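PDB 3QPI: chlorite dismutase from Nitrobacter winogradskyi, which catalyses the heme-dependent breakdown of chlorite to chloride and molecular oxygen. Local coordinates for residues A13-L27 with Y170-A182. Numbering follows the deposited sequence.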
loop_
_atom_site.group_PDB
_atom_site.type_symbol
_atom_site.label_atom_id
_atom_site.label_comp_id
_atom_site.label_asym_id
_atom_site.label_seq_id
_atom_site.Cartn_x
_atom_site.Cartn_y
_atom_site.Cartn_z
ATOM N N ALA A 13 8.143 -15.891 -0.889
ATOM C CA ALA A 13 9.373 -15.209 -0.633
ATOM C C ALA A 13 9.344 -14.443 0.705
ATOM O O ALA A 13 10.370 -13.890 1.098
ATOM C CB ALA A 13 9.638 -14.204 -1.789
ATOM N N TRP A 14 8.185 -14.365 1.385
ATOM C CA TRP A 14 8.081 -13.541 2.599
ATOM C C TRP A 14 7.414 -14.357 3.641
ATOM O O TRP A 14 6.482 -15.074 3.315
ATOM C CB TRP A 14 7.261 -12.279 2.364
ATOM C CG TRP A 14 7.885 -11.357 1.344
ATOM C CD1 TRP A 14 7.682 -11.366 0.014
ATOM C CD2 TRP A 14 8.809 -10.305 1.617
ATOM N NE1 TRP A 14 8.450 -10.369 -0.596
ATOM C CE2 TRP A 14 9.149 -9.710 0.384
ATOM C CE3 TRP A 14 9.393 -9.815 2.792
ATOM C CZ2 TRP A 14 10.049 -8.656 0.290
ATOM C CZ3 TRP A 14 10.294 -8.750 2.695
ATOM C CH2 TRP A 14 10.606 -8.194 1.458
ATOM N N SER A 15 7.914 -14.306 4.875
ATOM C CA SER A 15 7.153 -14.889 5.984
ATOM C C SER A 15 6.344 -13.742 6.533
ATOM O O SER A 15 6.720 -12.549 6.405
ATOM C CB SER A 15 8.042 -15.484 7.082
ATOM O OG SER A 15 9.008 -14.538 7.492
ATOM N N ILE A 16 5.210 -14.101 7.093
ATOM C CA ILE A 16 4.320 -13.103 7.668
ATOM C C ILE A 16 4.568 -12.969 9.173
ATOM O O ILE A 16 4.301 -13.903 9.954
ATOM C CB ILE A 16 2.824 -13.445 7.424
ATOM C CG1 ILE A 16 2.500 -13.381 5.930
ATOM C CG2 ILE A 16 1.913 -12.461 8.191
ATOM C CD1 ILE A 16 1.211 -14.100 5.569
ATOM N N LEU A 17 5.093 -11.803 9.541
ATOM C CA LEU A 17 5.303 -11.394 10.944
ATOM C C LEU A 17 3.968 -11.280 11.649
ATOM O O LEU A 17 3.734 -11.928 12.663
ATOM C CB LEU A 17 6.045 -10.042 10.986
ATOM C CG LEU A 17 7.443 -10.179 10.380
ATOM C CD1 LEU A 17 8.221 -8.851 10.230
ATOM C CD2 LEU A 17 8.233 -11.206 11.206
ATOM N N SER A 18 3.063 -10.502 11.069
ATOM C CA SER A 18 1.784 -10.226 11.717
ATOM C C SER A 18 0.705 -9.786 10.739
ATOM O O SER A 18 0.981 -9.135 9.714
ATOM C CB SER A 18 1.955 -9.118 12.766
ATOM O OG SER A 18 2.619 -8.016 12.173
ATOM N N VAL A 19 -0.524 -10.127 11.099
ATOM C CA VAL A 19 -1.718 -9.582 10.473
ATOM C C VAL A 19 -2.610 -8.990 11.559
ATOM O O VAL A 19 -3.049 -9.711 12.462
ATOM C CB VAL A 19 -2.522 -10.669 9.756
ATOM C CG1 VAL A 19 -3.787 -10.065 9.124
ATOM C CG2 VAL A 19 -1.652 -11.386 8.713
ATOM N N ALA A 20 -2.890 -7.691 11.449
ATOM C CA ALA A 20 -3.694 -6.972 12.436
ATOM C C ALA A 20 -4.801 -6.131 11.786
ATOM O O ALA A 20 -4.572 -5.470 10.760
ATOM C CB ALA A 20 -2.791 -6.058 13.276
ATOM N N PRO A 21 -5.988 -6.114 12.414
ATOM C CA PRO A 21 -7.123 -5.314 11.939
ATOM C C PRO A 21 -6.785 -3.838 11.933
ATOM O O PRO A 21 -5.966 -3.413 12.752
ATOM C CB PRO A 21 -8.209 -5.590 12.981
ATOM C CG PRO A 21 -7.799 -6.858 13.648
ATOM C CD PRO A 21 -6.306 -6.816 13.668
ATOM N N VAL A 22 -7.368 -3.065 11.017
ATOM C CA VAL A 22 -7.263 -1.611 11.125
ATOM C C VAL A 22 -8.641 -0.945 11.076
ATOM O O VAL A 22 -9.041 -0.275 12.033
ATOM C CB VAL A 22 -6.376 -1.012 10.049
ATOM C CG1 VAL A 22 -6.343 0.502 10.201
ATOM C CG2 VAL A 22 -4.985 -1.633 10.116
ATOM N N ILE A 23 -9.362 -1.096 9.967
ATOM C CA ILE A 23 -10.785 -0.820 10.001
ATOM C C ILE A 23 -11.545 -1.867 9.216
ATOM O O ILE A 23 -11.059 -2.368 8.206
ATOM C CB ILE A 23 -11.156 0.630 9.570
ATOM C CG1 ILE A 23 -12.673 0.814 9.660
ATOM C CG2 ILE A 23 -10.676 0.943 8.180
ATOM C CD1 ILE A 23 -13.148 2.279 9.646
ATOM N N GLY A 24 -12.732 -2.211 9.709
ATOM C CA GLY A 24 -13.536 -3.247 9.090
ATOM C C GLY A 24 -12.865 -4.609 9.213
ATOM O O GLY A 24 -11.963 -4.807 10.008
ATOM N N GLU A 25 -13.303 -5.553 8.398
ATOM C CA GLU A 25 -12.925 -6.943 8.566
ATOM C C GLU A 25 -11.452 -7.186 8.210
ATOM O O GLU A 25 -10.941 -6.686 7.218
ATOM C CB GLU A 25 -13.849 -7.795 7.708
ATOM C CG GLU A 25 -13.631 -9.278 7.811
ATOM C CD GLU A 25 -14.536 -10.031 6.846
ATOM O OE1 GLU A 25 -14.190 -11.166 6.452
ATOM O OE2 GLU A 25 -15.593 -9.473 6.470
ATOM N N SER A 26 -10.782 -7.959 9.048
ATOM C CA SER A 26 -9.373 -8.266 8.878
ATOM C C SER A 26 -9.217 -9.465 7.948
ATOM O O SER A 26 -10.115 -9.790 7.174
ATOM C CB SER A 26 -8.755 -8.540 10.251
ATOM O OG SER A 26 -7.345 -8.650 10.191
ATOM N N LEU A 27 -8.068 -10.119 8.008
ATOM C CA LEU A 27 -7.835 -11.299 7.191
ATOM C C LEU A 27 -7.318 -12.406 8.070
ATOM O O LEU A 27 -6.731 -12.156 9.127
ATOM C CB LEU A 27 -6.819 -11.017 6.091
ATOM C CG LEU A 27 -7.277 -10.026 5.035
ATOM C CD1 LEU A 27 -6.072 -9.511 4.234
ATOM C CD2 LEU A 27 -8.326 -10.661 4.139
ATOM N N TYR A 170 -12.065 8.595 4.508
ATOM C CA TYR A 170 -12.812 7.855 3.499
ATOM C C TYR A 170 -12.456 6.351 3.408
ATOM O O TYR A 170 -13.043 5.621 2.597
ATOM C CB TYR A 170 -12.598 8.494 2.120
ATOM C CG TYR A 170 -13.162 9.886 2.009
ATOM C CD1 TYR A 170 -14.493 10.096 1.630
ATOM C CD2 TYR A 170 -12.373 10.994 2.279
ATOM C CE1 TYR A 170 -15.028 11.391 1.533
ATOM C CE2 TYR A 170 -12.903 12.298 2.190
ATOM C CZ TYR A 170 -14.221 12.477 1.812
ATOM O OH TYR A 170 -14.722 13.751 1.727
ATOM N N VAL A 171 -11.499 5.882 4.209
ATOM C CA VAL A 171 -11.160 4.453 4.188
ATOM C C VAL A 171 -12.134 3.647 5.039
ATOM O O VAL A 171 -12.333 3.950 6.204
ATOM C CB VAL A 171 -9.721 4.199 4.671
ATOM C CG1 VAL A 171 -9.445 2.696 4.807
ATOM C CG2 VAL A 171 -8.742 4.841 3.717
ATOM N N GLU A 172 -12.741 2.622 4.465
ATOM C CA GLU A 172 -13.752 1.861 5.187
ATOM C C GLU A 172 -13.332 0.419 5.459
ATOM O O GLU A 172 -13.989 -0.288 6.226
ATOM C CB GLU A 172 -15.089 1.879 4.430
ATOM C CG GLU A 172 -15.092 1.085 3.119
ATOM C CD GLU A 172 -16.453 1.128 2.429
ATOM O OE1 GLU A 172 -16.782 0.200 1.666
ATOM O OE2 GLU A 172 -17.203 2.104 2.654
ATOM N N ARG A 173 -12.266 -0.029 4.806
ATOM C CA ARG A 173 -11.653 -1.287 5.182
ATOM C C ARG A 173 -10.150 -1.206 4.954
ATOM O O ARG A 173 -9.700 -0.679 3.942
ATOM C CB ARG A 173 -12.259 -2.467 4.419
ATOM C CG ARG A 173 -11.798 -3.824 4.933
ATOM C CD ARG A 173 -12.428 -5.007 4.177
ATOM N NE ARG A 173 -11.944 -6.282 4.721
ATOM C CZ ARG A 173 -12.002 -7.463 4.100
ATOM N NH1 ARG A 173 -12.545 -7.568 2.893
ATOM N NH2 ARG A 173 -11.511 -8.554 4.696
ATOM N N GLU A 174 -9.384 -1.748 5.900
ATOM C CA GLU A 174 -7.941 -1.658 5.871
ATOM C C GLU A 174 -7.349 -2.695 6.801
ATOM O O GLU A 174 -7.802 -2.858 7.928
ATOM C CB GLU A 174 -7.499 -0.258 6.308
ATOM C CG GLU A 174 -6.004 -0.034 6.336
ATOM C CD GLU A 174 -5.665 1.423 6.532
ATOM O OE1 GLU A 174 -6.523 2.156 7.053
ATOM O OE2 GLU A 174 -4.569 1.857 6.142
ATOM N N VAL A 175 -6.326 -3.397 6.330
ATOM C CA VAL A 175 -5.720 -4.444 7.125
ATOM C C VAL A 175 -4.214 -4.227 7.135
ATOM O O VAL A 175 -3.631 -3.806 6.138
ATOM C CB VAL A 175 -6.041 -5.846 6.563
ATOM C CG1 VAL A 175 -5.469 -6.942 7.483
ATOM C CG2 VAL A 175 -7.553 -6.014 6.365
ATOM N N ASP A 176 -3.603 -4.502 8.278
ATOM C CA ASP A 176 -2.174 -4.357 8.441
ATOM C C ASP A 176 -1.464 -5.730 8.356
ATOM O O ASP A 176 -1.573 -6.560 9.267
ATOM C CB ASP A 176 -1.883 -3.682 9.792
ATOM C CG ASP A 176 -1.546 -2.208 9.647
ATOM O OD1 ASP A 176 -1.224 -1.764 8.526
ATOM O OD2 ASP A 176 -1.600 -1.485 10.659
ATOM N N ILE A 177 -0.762 -5.973 7.251
ATOM C CA ILE A 177 0.086 -7.163 7.129
ATOM C C ILE A 177 1.561 -6.764 7.149
ATOM O O ILE A 177 1.973 -5.868 6.407
ATOM C CB ILE A 177 -0.241 -7.938 5.838
ATOM C CG1 ILE A 177 -1.739 -8.264 5.793
ATOM C CG2 ILE A 177 0.581 -9.232 5.764
ATOM C CD1 ILE A 177 -2.205 -8.779 4.488
ATOM N N ARG A 178 2.356 -7.405 8.009
ATOM C CA ARG A 178 3.792 -7.122 8.038
ATOM C C ARG A 178 4.613 -8.366 7.719
ATOM O O ARG A 178 4.280 -9.464 8.159
ATOM C CB ARG A 178 4.228 -6.551 9.402
ATOM C CG ARG A 178 3.555 -5.225 9.761
ATOM C CD ARG A 178 3.924 -4.099 8.782
ATOM N NE ARG A 178 3.288 -2.838 9.154
ATOM C CZ ARG A 178 2.097 -2.420 8.714
ATOM N NH1 ARG A 178 1.377 -3.154 7.859
ATOM N NH2 ARG A 178 1.615 -1.255 9.147
ATOM N N LEU A 179 5.717 -8.177 6.998
ATOM C CA LEU A 179 6.515 -9.297 6.489
ATOM C C LEU A 179 7.997 -9.176 6.796
ATOM O O LEU A 179 8.523 -8.070 6.948
ATOM C CB LEU A 179 6.411 -9.390 4.961
ATOM C CG LEU A 179 5.071 -9.511 4.239
ATOM C CD1 LEU A 179 4.267 -10.703 4.757
ATOM C CD2 LEU A 179 4.264 -8.152 4.333
ATOM N N ALA A 180 8.662 -10.336 6.803
ATOM C CA ALA A 180 10.116 -10.440 6.864
ATOM C C ALA A 180 10.582 -11.346 5.727
ATOM O O ALA A 180 9.974 -12.392 5.462
ATOM C CB ALA A 180 10.556 -11.016 8.208
ATOM N N ARG A 181 11.649 -10.945 5.046
ATOM C CA ARG A 181 12.122 -11.698 3.899
ATOM C C ARG A 181 12.544 -13.114 4.326
ATOM O O ARG A 181 13.312 -13.298 5.283
ATOM C CB ARG A 181 13.267 -10.973 3.198
ATOM C CG ARG A 181 13.605 -11.562 1.823
ATOM C CD ARG A 181 14.066 -10.474 0.839
ATOM N NE ARG A 181 15.525 -10.339 0.862
ATOM C CZ ARG A 181 16.186 -9.196 0.681
ATOM N NH1 ARG A 181 15.537 -8.056 0.473
ATOM N NH2 ARG A 181 17.511 -9.192 0.715
ATOM N N ALA A 182 12.000 -14.108 3.631
ATOM C CA ALA A 182 12.313 -15.497 3.911
ATOM C C ALA A 182 13.512 -15.938 3.074
ATOM O O ALA A 182 14.646 -15.941 3.554
ATOM C CB ALA A 182 11.121 -16.366 3.617
HETATM O O HOH W 1 11.603 -14.810 7.408
HETATM O O HOH W 2 0.203 -6.472 11.189
HETATM O O HOH W 3 -3.072 -2.415 12.809
HETATM O O HOH W 4 -9.053 -4.724 9.596
#
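Arg-173 illustrates how one side chain can fasten the loop after a strand, here Gly-24 to Leu-27. Its CB starts 4.0 Å from Ile-23 O, and CG moves on toward Glu-25 O. With CG opposite the backbone N (chi1 -171°) and the chain extended as far as NE, CD passes that oxygen and brings the head group edge-on to two successive carbonyls. NE gives Glu-25 O a short, nearly straight bond (2.7 Å, 165° at the hydrogen). NH2 donates to Ser-26 O at 3.1 Å and more weakly to Glu-25 O; both oxygens lie in the guanidinium plane, limiting its rotation. Leu-27 CD2 approaches NH2 obliquely, while Glu-25 OE1, well out of the guanidinium plane, probably adds only a favourable charge. A leucine here would probably leave both carbonyls without these donors and let the loop shift.

Before this loop, strand 14-23 pairs antiparallel with 171-181. On one face Val-175 CG1 meets Val-19 CG1 at 3.9 Å, and Leu-179 CD1 presses tightly on Ile-16 CG1 (3.4 Å). Two classic beta bulges interrupt the ladder: Leu-17 N and Ser-18 N share Arg-178 O, both weakly, and Val-22 N (weakly) and Ile-23 N (152° at the hydrogen) share Glu-174 O. At the second, Val-22 points at the partner strand, its CG1 meeting Glu-174 OE1 and its CG2 Asp-176 OD2; both carboxylates form salt bridges with Arg-163, and Glu-174 lies beside the heme. This pair is the seam between strands 50-54, 4-9, 32-37, 14-23 and strands 171-181, 84-92, 141-147, 126-131, consistent with the paired ferredoxin-like sheets of the dimeric alpha/beta-barrel superfamily.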